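Local structure of DR2417 (Deinococcus radiodurans, 4XWW) at residues Arg265-Gly270 with Val306-Thr311; Gly238-Thr243 with Thr339-Ser344; Thr244-Val249 with Arg271-Tyr276; Ile255-His260 with Asn287-Phe292. The protein is a dimeric RNase J of the metallo-beta-lactamase superfamily that probably degrades RNA as a 5'-3' exonuclease and possibly also cuts it as an endonuclease. All coordinates share one frame; numbering follows the deposited sequence.

Interaction 1: Arg265-Gly270 with Val306-Thr311. With nucleotides of chain C.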
# COMPACT_ATOMS: atom_id res chain seq x y z
N ARG A 265 9.23 20.18 28.35
CA ARG A 265 9.57 21.21 27.37
C ARG A 265 9.53 20.60 25.98
O ARG A 265 9.70 19.39 25.83
CB ARG A 265 10.96 21.80 27.64
CG ARG A 265 11.15 22.46 29.02
CD ARG A 265 10.18 23.62 29.20
NE ARG A 265 10.41 24.68 28.22
CZ ARG A 265 11.26 25.69 28.40
NH1 ARG A 265 11.97 25.79 29.53
NH2 ARG A 265 11.41 26.61 27.46
N VAL A 266 9.30 21.43 24.97
CA VAL A 266 9.01 20.92 23.64
C VAL A 266 10.10 21.28 22.63
O VAL A 266 10.59 22.41 22.60
CB VAL A 266 7.65 21.44 23.15
CG1 VAL A 266 7.32 20.95 21.73
CG2 VAL A 266 6.56 20.99 24.12
N VAL A 267 10.48 20.29 21.82
CA VAL A 267 11.40 20.51 20.71
C VAL A 267 10.63 20.26 19.43
O VAL A 267 10.00 19.21 19.27
CB VAL A 267 12.62 19.55 20.72
CG1 VAL A 267 13.53 19.82 19.52
CG2 VAL A 267 13.42 19.67 22.00
N MET A 268 10.66 21.23 18.53
CA MET A 268 10.05 21.05 17.22
C MET A 268 11.14 20.56 16.29
O MET A 268 12.16 21.24 16.10
CB MET A 268 9.42 22.36 16.73
CG MET A 268 8.33 22.93 17.66
SD MET A 268 6.76 22.03 17.63
CE MET A 268 6.02 22.70 16.14
N GLU A 269 10.95 19.38 15.72
CA GLU A 269 11.99 18.74 14.92
C GLU A 269 11.52 18.49 13.50
O GLU A 269 10.47 17.89 13.28
CB GLU A 269 12.42 17.42 15.55
CG GLU A 269 13.34 17.53 16.74
CD GLU A 269 14.80 17.70 16.36
OE1 GLU A 269 15.23 17.13 15.33
OE2 GLU A 269 15.51 18.39 17.10
N GLY A 270 12.32 18.92 12.53
CA GLY A 270 12.01 18.64 11.15
C GLY A 270 11.72 19.97 10.49
O GLY A 270 10.97 20.79 11.04
N VAL A 306 10.88 15.88 28.69
CA VAL A 306 11.17 16.16 27.29
C VAL A 306 10.08 15.67 26.33
O VAL A 306 9.61 14.54 26.44
CB VAL A 306 12.52 15.52 26.92
CG1 VAL A 306 12.80 15.68 25.46
CG2 VAL A 306 13.65 16.15 27.75
N LEU A 307 9.65 16.54 25.42
CA LEU A 307 8.75 16.12 24.36
C LEU A 307 9.24 16.62 22.99
O LEU A 307 9.48 17.82 22.81
CB LEU A 307 7.32 16.61 24.64
CG LEU A 307 6.24 15.91 23.81
CD1 LEU A 307 4.94 15.83 24.59
CD2 LEU A 307 6.00 16.65 22.52
N PHE A 308 9.39 15.70 22.05
CA PHE A 308 9.77 16.04 20.68
C PHE A 308 8.54 15.95 19.79
O PHE A 308 7.89 14.91 19.74
CB PHE A 308 10.84 15.07 20.15
CG PHE A 308 12.17 15.17 20.82
CD1 PHE A 308 12.45 14.40 21.95
CD2 PHE A 308 13.17 15.97 20.31
CE1 PHE A 308 13.70 14.47 22.55
CE2 PHE A 308 14.40 16.04 20.90
CZ PHE A 308 14.67 15.29 22.03
N VAL A 309 8.23 17.03 19.07
CA VAL A 309 7.18 17.00 18.06
C VAL A 309 7.90 16.95 16.72
O VAL A 309 8.67 17.84 16.41
CB VAL A 309 6.26 18.23 18.15
CG1 VAL A 309 5.17 18.15 17.10
CG2 VAL A 309 5.65 18.34 19.53
N CYS A 310 7.70 15.86 15.97
CA CYS A 310 8.56 15.47 14.84
C CYS A 310 7.82 15.30 13.50
O CYS A 310 6.69 14.83 13.47
CB CYS A 310 9.26 14.14 15.13
SG CYS A 310 10.11 13.95 16.72
N THR A 311 8.50 15.61 12.39
CA THR A 311 8.02 15.28 11.06
C THR A 311 8.11 13.78 10.80
O THR A 311 8.89 13.09 11.45
CB THR A 311 8.85 16.00 10.01
OG1 THR A 311 10.24 15.73 10.25
CG2 THR A 311 8.63 17.52 10.09
P U C 6 11.11 16.99 7.10
OP1 U C 6 11.80 16.50 8.31
OP2 U C 6 10.41 18.31 7.10
O5' U C 6 12.16 17.05 5.90
C5' U C 6 12.85 15.89 5.46
C4' U C 6 13.60 16.16 4.18
O4' U C 6 12.66 16.49 3.12
C3' U C 6 14.55 17.35 4.22
O3' U C 6 15.80 17.05 4.81
C2' U C 6 14.63 17.75 2.75
O2' U C 6 15.49 16.88 2.04
C1' U C 6 13.20 17.50 2.30
N1 U C 6 12.35 18.72 2.41
C2 U C 6 12.35 19.59 1.34
O2 U C 6 12.99 19.40 0.33
N3 U C 6 11.56 20.71 1.50
C4 U C 6 10.79 21.04 2.60
O4 U C 6 10.13 22.08 2.59
C5 U C 6 10.85 20.08 3.67
C6 U C 6 11.61 18.99 3.54
P U C 5 4.46 17.07 6.53
OP1 U C 5 3.82 15.74 6.59
OP2 U C 5 4.59 17.88 7.76
O5' U C 5 5.92 16.89 5.91
C5' U C 5 6.90 16.12 6.63
C4' U C 5 7.86 15.46 5.67
O4' U C 5 7.33 15.48 4.32
C3' U C 5 9.21 16.14 5.53
O3' U C 5 10.08 15.87 6.62
C2' U C 5 9.70 15.56 4.21
O2' U C 5 10.16 14.23 4.33
C1' U C 5 8.40 15.58 3.39
N1 U C 5 8.25 16.83 2.63
C2 U C 5 8.90 16.91 1.42
O2 U C 5 9.57 16.00 0.96
N3 U C 5 8.74 18.10 0.76
C4 U C 5 8.01 19.20 1.17
O4 U C 5 7.96 20.20 0.46
C5 U C 5 7.38 19.04 2.44
C6 U C 5 7.52 17.89 3.12
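Phe-308 turns its ring carbon CG away from its own carbonyl carbon (chi1 -67°), and this lays the ring beside Val-267. CD2 of Phe-308 lies 3.6 Å from CB of Val-267, and the two side chains point the same way. Glu-269 has a similar first torsion (chi1 -77°). Its CG meets the edge of the Phe-308 ring, 3.9 Å from CD2. On the other face of the sheet, Val-266 CG1 touches Val-309 CG2 at 3.8 Å, and Met-268 SD rests 3.9 Å from Val-309 CB. The backbones are joined by five hydrogen bonds in parallel register. They include Val-267 N to Leu-307 O at 2.8 Å and Thr-311 N to Glu-269 O at 3.1 Å. Gly-270 stands at the N-cap of helix 271-282. At the C-terminal end, Thr-311 OG1 donates a 2.6 Å hydrogen bond to OP1 of U6 of chain C. The same hydroxyl oxygen is also bonded to Val-320 N, so two partners hold it. Helices 249-261 and 295-298 cover opposite faces of the pair. The arrangement is that of an outermost strand and its neighbour in the parallel sheet of the beta-CASP domain, with RNA bound at the C-terminal strand ends.

Interaction 2: Gly238-Thr243 with Thr339-Ser344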
# COMPACT_ATOMS: atom_id res chain seq x y z
N GLY A 238 9.53 8.17 30.53
CA GLY A 238 10.74 8.73 29.96
C GLY A 238 10.46 9.79 28.91
O GLY A 238 9.47 10.52 28.98
N ARG A 239 11.34 9.89 27.92
CA ARG A 239 11.16 10.84 26.82
C ARG A 239 9.93 10.49 25.97
O ARG A 239 9.57 9.32 25.84
CB ARG A 239 12.41 10.87 25.93
CG ARG A 239 13.67 11.32 26.61
CD ARG A 239 14.77 11.60 25.58
NE ARG A 239 15.09 10.38 24.84
CZ ARG A 239 16.12 10.25 24.01
NH1 ARG A 239 16.95 11.26 23.82
NH2 ARG A 239 16.32 9.11 23.37
N VAL A 240 9.30 11.50 25.39
CA VAL A 240 8.19 11.30 24.47
C VAL A 240 8.54 11.94 23.13
O VAL A 240 8.97 13.10 23.08
CB VAL A 240 6.86 11.89 24.99
CG1 VAL A 240 5.72 11.76 23.96
CG2 VAL A 240 6.47 11.29 26.33
N PHE A 241 8.36 11.16 22.07
CA PHE A 241 8.42 11.65 20.70
C PHE A 241 7.05 11.50 20.10
O PHE A 241 6.40 10.45 20.25
CB PHE A 241 9.44 10.87 19.86
CG PHE A 241 10.85 10.90 20.40
CD1 PHE A 241 11.20 10.16 21.52
CD2 PHE A 241 11.84 11.64 19.77
CE1 PHE A 241 12.51 10.18 22.02
CE2 PHE A 241 13.14 11.66 20.25
CZ PHE A 241 13.47 10.94 21.38
N LEU A 242 6.57 12.54 19.43
CA LEU A 242 5.27 12.47 18.81
C LEU A 242 5.36 13.01 17.38
O LEU A 242 6.05 13.99 17.15
CB LEU A 242 4.24 13.28 19.63
CG LEU A 242 2.81 13.31 19.11
CD1 LEU A 242 1.84 13.44 20.29
CD2 LEU A 242 2.59 14.48 18.11
N THR A 243 4.69 12.35 16.45
CA THR A 243 4.61 12.84 15.07
C THR A 243 3.17 13.00 14.67
O THR A 243 2.29 12.28 15.12
CB THR A 243 5.32 11.89 14.07
OG1 THR A 243 5.34 12.48 12.76
CG2 THR A 243 4.61 10.53 13.98
N THR A 339 9.03 6.73 24.49
CA THR A 339 7.70 6.52 23.94
C THR A 339 7.58 7.26 22.62
O THR A 339 7.89 8.45 22.54
CB THR A 339 6.61 7.00 24.92
OG1 THR A 339 6.75 6.29 26.16
CG2 THR A 339 5.22 6.73 24.37
N VAL A 340 7.14 6.56 21.58
CA VAL A 340 6.86 7.22 20.30
C VAL A 340 5.37 7.14 20.00
O VAL A 340 4.77 6.06 20.01
CB VAL A 340 7.66 6.61 19.15
CG1 VAL A 340 7.17 7.20 17.79
CG2 VAL A 340 9.12 6.89 19.37
N ILE A 341 4.77 8.30 19.76
CA ILE A 341 3.34 8.37 19.47
C ILE A 341 3.13 8.79 18.02
O ILE A 341 3.60 9.85 17.60
CB ILE A 341 2.62 9.38 20.38
CG1 ILE A 341 2.77 9.03 21.87
CG2 ILE A 341 1.13 9.52 19.99
CD1 ILE A 341 2.39 10.20 22.81
N LEU A 342 2.40 7.97 17.27
CA LEU A 342 1.98 8.32 15.92
C LEU A 342 0.59 8.92 15.98
O LEU A 342 -0.40 8.20 16.02
CB LEU A 342 2.01 7.10 14.99
CG LEU A 342 3.29 6.27 15.03
CD1 LEU A 342 3.28 5.11 13.99
CD2 LEU A 342 4.50 7.13 14.84
N SER A 343 0.51 10.25 16.04
CA SER A 343 -0.76 10.96 16.12
C SER A 343 -1.27 11.20 14.70
O SER A 343 -1.33 12.34 14.24
CB SER A 343 -0.60 12.28 16.89
OG SER A 343 -1.85 12.89 17.19
N SER A 344 -1.64 10.12 14.04
CA SER A 344 -1.96 10.10 12.61
C SER A 344 -2.38 8.69 12.22
O SER A 344 -2.17 7.75 12.98
CB SER A 344 -0.77 10.53 11.75
OG SER A 344 0.33 9.69 12.01
O HOH W 1 8.79 7.32 27.71
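Two neighbouring parallel strands of the beta-CASP sheet meet here, 240-243 and 339-342. Five backbone hydrogen bonds join the segments, from Thr-339 N to Arg-239 O through to Ser-343 N to Thr-243 O. The shortest is Ile-341 N to Phe-241 O, at 2.7 Å. On one face, two branches of Ile-341 touch Val-240 and Leu-242. Its CD1 is 3.9 Å from Val-240 CG1, and its CG2 is 4.0 Å from Leu-242 CD1. CG1 of Ile-341 lies beside its own backbone N (chi1 -59°), and from there the chain carries CD1 toward Val-240. Leu-229 of helix 222-234 covers this face. On the other face, Thr-243 CG2 presses on Leu-342 CD2 at 3.5 Å. The Thr-243 hydroxyl is bonded to Cys-310 O, which ties it to the next strand. CB of Phe-241 packs on Val-340 CG2, and the Phe-241 ring reaches with CZ over the centre of the Arg-239 guanidinium. That guanidinium is salt-bridged to Asp-338. At the N-terminal end, one water donates to Arg-239 O and accepts from Thr-339 OG1 at 2.8 Å. Mostly apolar faces, covered by helices 222-234 and 320-326 respectively, place this pair inside the parallel alpha/beta sheet of the beta-CASP domain.

Interaction 3: Thr244-Val249 with Arg271-Tyr276. With nucleotides of chain C.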
# COMPACT_ATOMS: atom_id res chain seq x y z
N THR A 244 2.92 14.03 13.85
CA THR A 244 1.61 14.29 13.29
C THR A 244 1.90 15.11 12.03
O THR A 244 3.07 15.37 11.73
CB THR A 244 0.72 15.03 14.31
OG1 THR A 244 -0.63 15.07 13.85
CG2 THR A 244 1.25 16.43 14.56
N PHE A 245 0.88 15.52 11.27
CA PHE A 245 1.13 16.43 10.15
C PHE A 245 1.66 17.75 10.69
O PHE A 245 1.13 18.25 11.67
CB PHE A 245 -0.16 16.67 9.34
CG PHE A 245 -0.94 15.42 9.04
CD1 PHE A 245 -0.41 14.42 8.25
CD2 PHE A 245 -2.22 15.26 9.55
CE1 PHE A 245 -1.13 13.27 7.98
CE2 PHE A 245 -2.95 14.11 9.28
CZ PHE A 245 -2.41 13.12 8.50
N ALA A 246 2.68 18.35 10.06
CA ALA A 246 3.23 19.61 10.58
C ALA A 246 2.20 20.75 10.54
O ALA A 246 2.30 21.71 11.29
CB ALA A 246 4.47 20.03 9.80
N SER A 247 1.20 20.59 9.68
CA SER A 247 0.17 21.61 9.54
C SER A 247 -1.04 21.41 10.46
O SER A 247 -2.01 22.17 10.40
CB SER A 247 -0.31 21.66 8.09
OG SER A 247 -1.06 20.50 7.75
N GLN A 248 -0.99 20.38 11.32
CA GLN A 248 -2.11 20.15 12.22
C GLN A 248 -1.95 21.07 13.41
O GLN A 248 -1.59 20.65 14.51
CB GLN A 248 -2.20 18.69 12.70
CG GLN A 248 -3.59 18.05 12.48
CD GLN A 248 -4.76 18.74 13.21
OE1 GLN A 248 -4.63 19.83 13.80
NE2 GLN A 248 -5.92 18.11 13.14
N VAL A 249 -2.21 22.35 13.16
CA VAL A 249 -1.95 23.37 14.16
C VAL A 249 -2.77 23.18 15.43
O VAL A 249 -2.24 23.38 16.51
CB VAL A 249 -2.22 24.79 13.60
CG1 VAL A 249 -1.87 25.82 14.65
CG2 VAL A 249 -1.39 25.01 12.32
N ARG A 271 12.31 20.18 9.31
CA ARG A 271 12.17 21.45 8.60
C ARG A 271 10.72 21.89 8.50
O ARG A 271 10.38 23.05 8.79
CB ARG A 271 12.75 21.33 7.19
CG ARG A 271 12.89 22.68 6.50
CD ARG A 271 12.93 22.57 4.98
NE ARG A 271 14.13 21.91 4.49
CZ ARG A 271 14.76 22.26 3.37
NH1 ARG A 271 15.85 21.61 2.98
NH2 ARG A 271 14.31 23.28 2.65
N SER A 272 9.86 20.96 8.11
CA SER A 272 8.45 21.28 7.90
C SER A 272 7.74 21.70 9.20
O SER A 272 6.87 22.57 9.18
CB SER A 272 7.74 20.09 7.25
OG SER A 272 6.74 20.54 6.35
N MET A 273 8.09 21.07 10.32
CA MET A 273 7.49 21.46 11.60
C MET A 273 7.80 22.91 11.93
O MET A 273 6.92 23.66 12.35
CB MET A 273 8.00 20.57 12.73
CG MET A 273 7.23 19.28 12.88
SD MET A 273 5.57 19.50 13.54
CE MET A 273 4.92 17.85 13.26
N ILE A 274 9.06 23.29 11.74
CA ILE A 274 9.50 24.66 12.00
C ILE A 274 8.79 25.64 11.07
O ILE A 274 8.39 26.74 11.48
CB ILE A 274 11.02 24.77 11.86
CG1 ILE A 274 11.69 23.92 12.94
CG2 ILE A 274 11.48 26.21 11.95
CD1 ILE A 274 13.04 23.35 12.54
N LYS A 275 8.60 25.22 9.82
CA LYS A 275 7.96 26.07 8.82
C LYS A 275 6.51 26.38 9.16
O LYS A 275 6.11 27.54 9.16
CB LYS A 275 8.04 25.43 7.43
CG LYS A 275 7.21 26.18 6.39
CD LYS A 275 7.21 25.47 5.04
CE LYS A 275 5.81 25.01 4.68
NZ LYS A 275 5.79 23.54 4.40
N TYR A 276 5.71 25.35 9.45
CA TYR A 276 4.30 25.58 9.76
C TYR A 276 4.14 26.30 11.09
O TYR A 276 3.25 27.14 11.23
CB TYR A 276 3.50 24.28 9.75
CG TYR A 276 3.12 23.87 8.35
CD1 TYR A 276 2.00 24.40 7.73
CD2 TYR A 276 3.92 22.99 7.63
CE1 TYR A 276 1.68 24.04 6.43
CE2 TYR A 276 3.59 22.62 6.34
CZ TYR A 276 2.48 23.15 5.74
OH TYR A 276 2.18 22.79 4.45
P U C 6 11.11 16.99 7.10
OP1 U C 6 11.80 16.50 8.31
OP2 U C 6 10.41 18.31 7.10
O5' U C 6 12.16 17.05 5.90
C5' U C 6 12.85 15.89 5.46
C4' U C 6 13.60 16.16 4.18
O4' U C 6 12.66 16.49 3.12
C3' U C 6 14.55 17.35 4.22
O3' U C 6 15.80 17.05 4.81
C2' U C 6 14.63 17.75 2.75
O2' U C 6 15.49 16.88 2.04
C1' U C 6 13.20 17.50 2.30
N1 U C 6 12.35 18.72 2.41
C2 U C 6 12.35 19.59 1.34
O2 U C 6 12.99 19.40 0.33
N3 U C 6 11.56 20.71 1.50
C4 U C 6 10.79 21.04 2.60
O4 U C 6 10.13 22.08 2.59
C5 U C 6 10.85 20.08 3.67
C6 U C 6 11.61 18.99 3.54
P U C 5 4.46 17.07 6.53
OP1 U C 5 3.82 15.74 6.59
OP2 U C 5 4.59 17.88 7.76
O5' U C 5 5.92 16.89 5.91
C5' U C 5 6.90 16.12 6.63
C4' U C 5 7.86 15.46 5.67
O4' U C 5 7.33 15.48 4.32
C3' U C 5 9.21 16.14 5.53
O3' U C 5 10.08 15.87 6.62
C2' U C 5 9.70 15.56 4.21
O2' U C 5 10.16 14.23 4.33
C1' U C 5 8.40 15.58 3.39
N1 U C 5 8.25 16.83 2.63
C2 U C 5 8.90 16.91 1.42
O2 U C 5 9.57 16.00 0.96
N3 U C 5 8.74 18.10 0.76
C4 U C 5 8.01 19.20 1.17
O4 U C 5 7.96 20.20 0.46
C5 U C 5 7.38 19.04 2.44
C6 U C 5 7.52 17.89 3.12
P U C 4 -0.38 19.56 4.32
OP1 U C 4 -0.47 20.17 5.66
OP2 U C 4 -1.15 20.12 3.19
O5' U C 4 1.17 19.52 3.96
C5' U C 4 1.68 18.68 2.91
C4' U C 4 2.29 17.43 3.49
O4' U C 4 2.38 16.42 2.44
C3' U C 4 3.71 17.58 4.05
O3' U C 4 3.70 17.94 5.43
C2' U C 4 4.33 16.22 3.72
O2' U C 4 3.92 15.17 4.56
C1' U C 4 3.72 15.96 2.34
N1 U C 4 4.38 16.70 1.26
C2 U C 4 5.26 16.01 0.46
O2 U C 4 5.51 14.83 0.61
N3 U C 4 5.85 16.76 -0.53
C4 U C 4 5.65 18.10 -0.80
O4 U C 4 6.25 18.63 -1.73
C5 U C 4 4.72 18.74 0.08
C6 U C 4 4.13 18.04 1.05
O HOH W 2 4.06 23.17 13.21
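The ring of Tyr-276 presents one face to Ser-247. Ser-247 CB sits 3.8 Å from the ring centroid and 23° off the normal, which makes a CH-pi contact. Ala-246 approaches the same ring obliquely, with CB 3.7 Å from Tyr-276 CD2. The Ala-246 methyl points at the helix and also lies 3.9 Å from Met-273 SD. Met-273 bends at chi2 (-72°), and this swings its end back toward the loop. Its CE comes 3.5 Å from the backbone Thr-244 O, and the side chains of Met-273 and Thr-244 cross at about a right angle. The polar link between the segments is a water that donates to both Ala-246 O and Met-273 O, at 3.0 Å each. Both segments also hold the RNA backbone. Ala-246 N donates to OP2 of U5 of chain C at 3.0 Å. Ser-272 N, in the first turn of the helix, donates to OP2 of U6 of chain C at 2.9 Å. The N-terminal end of the helix would probably favour the U6 phosphate. Arg-271 lays its guanidinium over the U6 base, and its NH1 forms a salt bridge to a further phosphate. A loop and a helix N-terminus, each offering a backbone N-H to a phosphate, together form part of the RNA-binding channel near the zinc site.

Interaction 4: Ile255-His260 with Asn287-Phe292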
# COMPACT_ATOMS: atom_id res chain seq x y z
N ILE A 255 -1.03 19.91 22.11
CA ILE A 255 0.11 19.18 22.65
C ILE A 255 1.05 20.14 23.41
O ILE A 255 1.58 19.79 24.47
CB ILE A 255 0.87 18.43 21.53
CG1 ILE A 255 -0.01 17.31 20.99
CG2 ILE A 255 2.26 17.96 22.02
CD1 ILE A 255 0.41 16.85 19.61
N LEU A 256 1.25 21.34 22.88
CA LEU A 256 2.07 22.33 23.59
C LEU A 256 1.50 22.61 24.97
O LEU A 256 2.22 22.67 25.96
CB LEU A 256 2.19 23.63 22.79
CG LEU A 256 2.75 23.49 21.38
CD1 LEU A 256 2.93 24.89 20.75
CD2 LEU A 256 4.05 22.70 21.36
N ASP A 257 0.18 22.77 25.02
CA ASP A 257 -0.46 23.12 26.28
C ASP A 257 -0.43 21.95 27.27
O ASP A 257 -0.13 22.15 28.44
CB ASP A 257 -1.88 23.60 26.04
CG ASP A 257 -1.92 24.99 25.39
OD1 ASP A 257 -1.08 25.84 25.74
OD2 ASP A 257 -2.78 25.21 24.52
N LEU A 258 -0.70 20.73 26.81
CA LEU A 258 -0.63 19.60 27.74
C LEU A 258 0.81 19.34 28.18
O LEU A 258 1.04 18.91 29.30
CB LEU A 258 -1.23 18.33 27.14
CG LEU A 258 -0.50 17.59 26.02
CD1 LEU A 258 0.50 16.55 26.56
CD2 LEU A 258 -1.54 16.95 25.10
N ALA A 259 1.77 19.60 27.30
CA ALA A 259 3.18 19.44 27.66
C ALA A 259 3.54 20.35 28.82
O ALA A 259 4.20 19.93 29.77
CB ALA A 259 4.09 19.74 26.46
N HIS A 260 3.10 21.59 28.75
CA HIS A 260 3.33 22.53 29.83
C HIS A 260 2.72 22.01 31.13
O HIS A 260 3.36 22.02 32.18
CB HIS A 260 2.77 23.90 29.48
CG HIS A 260 3.02 24.94 30.52
ND1 HIS A 260 4.26 25.48 30.74
CD2 HIS A 260 2.19 25.52 31.42
CE1 HIS A 260 4.19 26.36 31.72
NE2 HIS A 260 2.94 26.40 32.15
N ASN A 287 0.50 29.49 19.89
CA ASN A 287 1.03 30.28 20.99
C ASN A 287 1.67 29.36 22.03
O ASN A 287 1.00 28.89 22.94
CB ASN A 287 -0.07 31.13 21.61
CG ASN A 287 -0.73 32.06 20.60
OD1 ASN A 287 -0.20 33.14 20.31
ND2 ASN A 287 -1.87 31.65 20.06
N PRO A 288 2.97 29.10 21.89
CA PRO A 288 3.65 28.20 22.82
C PRO A 288 3.69 28.83 24.21
O PRO A 288 4.13 29.97 24.34
CB PRO A 288 5.06 28.06 22.22
CG PRO A 288 4.95 28.56 20.82
CD PRO A 288 3.85 29.57 20.81
N PRO A 289 3.23 28.09 25.22
CA PRO A 289 3.17 28.61 26.59
C PRO A 289 4.58 28.77 27.18
O PRO A 289 4.79 29.58 28.08
CB PRO A 289 2.36 27.56 27.34
CG PRO A 289 2.43 26.32 26.50
CD PRO A 289 2.57 26.78 25.09
N GLU A 290 5.52 27.98 26.68
CA GLU A 290 6.93 28.18 26.96
C GLU A 290 7.68 28.13 25.65
O GLU A 290 7.25 27.44 24.72
CB GLU A 290 7.48 27.11 27.92
CG GLU A 290 6.87 27.11 29.31
CD GLU A 290 7.42 25.99 30.18
OE1 GLU A 290 6.79 24.92 30.26
OE2 GLU A 290 8.50 26.19 30.78
N PRO A 291 8.81 28.85 25.56
CA PRO A 291 9.63 28.81 24.34
C PRO A 291 10.02 27.39 23.90
O PRO A 291 10.33 26.54 24.76
CB PRO A 291 10.87 29.60 24.74
CG PRO A 291 10.35 30.60 25.75
CD PRO A 291 9.27 29.89 26.51
N PHE A 292 9.99 27.13 22.60
CA PHE A 292 10.59 25.91 22.06
C PHE A 292 12.06 25.81 22.45
O PHE A 292 12.76 26.83 22.54
CB PHE A 292 10.48 25.86 20.54
CG PHE A 292 9.07 25.82 20.03
CD1 PHE A 292 8.16 24.90 20.53
CD2 PHE A 292 8.66 26.70 19.06
CE1 PHE A 292 6.85 24.88 20.05
CE2 PHE A 292 7.35 26.68 18.58
CZ PHE A 292 6.45 25.77 19.08
O HOH W 3 -1.27 28.53 25.30
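His-260 begins its contact at CB, which lies 3.9 Å from Pro-289 CG. At the next atom, CG, the same proline continues the contact: Pro-289 CB lies over one face of the imidazole, toward its rim. With CG anti to the backbone N (chi1 -177°), the ring reaches out from the helix toward the loop. ND1 then donates a hydrogen bond to Glu-290 OE1 at 2.6 Å. The N-H...O angle is 148°, so the bond is somewhat bent. The oxygen lies near the imidazole plane, but the donor meets the carboxylate from above its plane, and the two flat groups are 81° apart. CE1, next on the ring, is 3.3 Å from the same oxygen.

Further back along the helix, Pro-289 packs its CD on Leu-256 CB. Its CG lies 3.6 Å from Asp-257 OD1. Leu-256 CD1 reaches Pro-288 CB, and CD2 meets the edge of the Phe-292 ring, 3.8 Å from CE1. A water donates to Asp-257 OD1 at 2.7 Å and also to Asn-287 O. The other carboxylate oxygen, Glu-290 OE2, forms a long, weak ion pair with Arg-265 NE. The contact thus joins helix 249-261 to the loop before helix 295-298. The nearby carboxylate would probably favour a protonated, positively charged imidazole, which would strengthen the hydrogen bond.

Interactions 1 and 2 are buried strand pairs of one parallel sheet. Strands 306-310 and 240-243 are neighbours in it, and the rings of Phe-308 and Phe-241 stack where the pairs meet. Both rely on regular backbone bonds between strands, with mostly apolar side chains on the two faces. Interaction 3 is also buried, but water and packing join its segments, and its backbone N-H groups serve the RNA. It meets interaction 1 through Met-273 and Thr-311, so the two share the RNA-binding end of the sheet. Interaction 4 is a surface contact about 13 Å from the nucleic acid at the nearest atoms. It uses proline packing and a histidine-carboxylate hydrogen bond, and Arg-265 connects it to interaction 1.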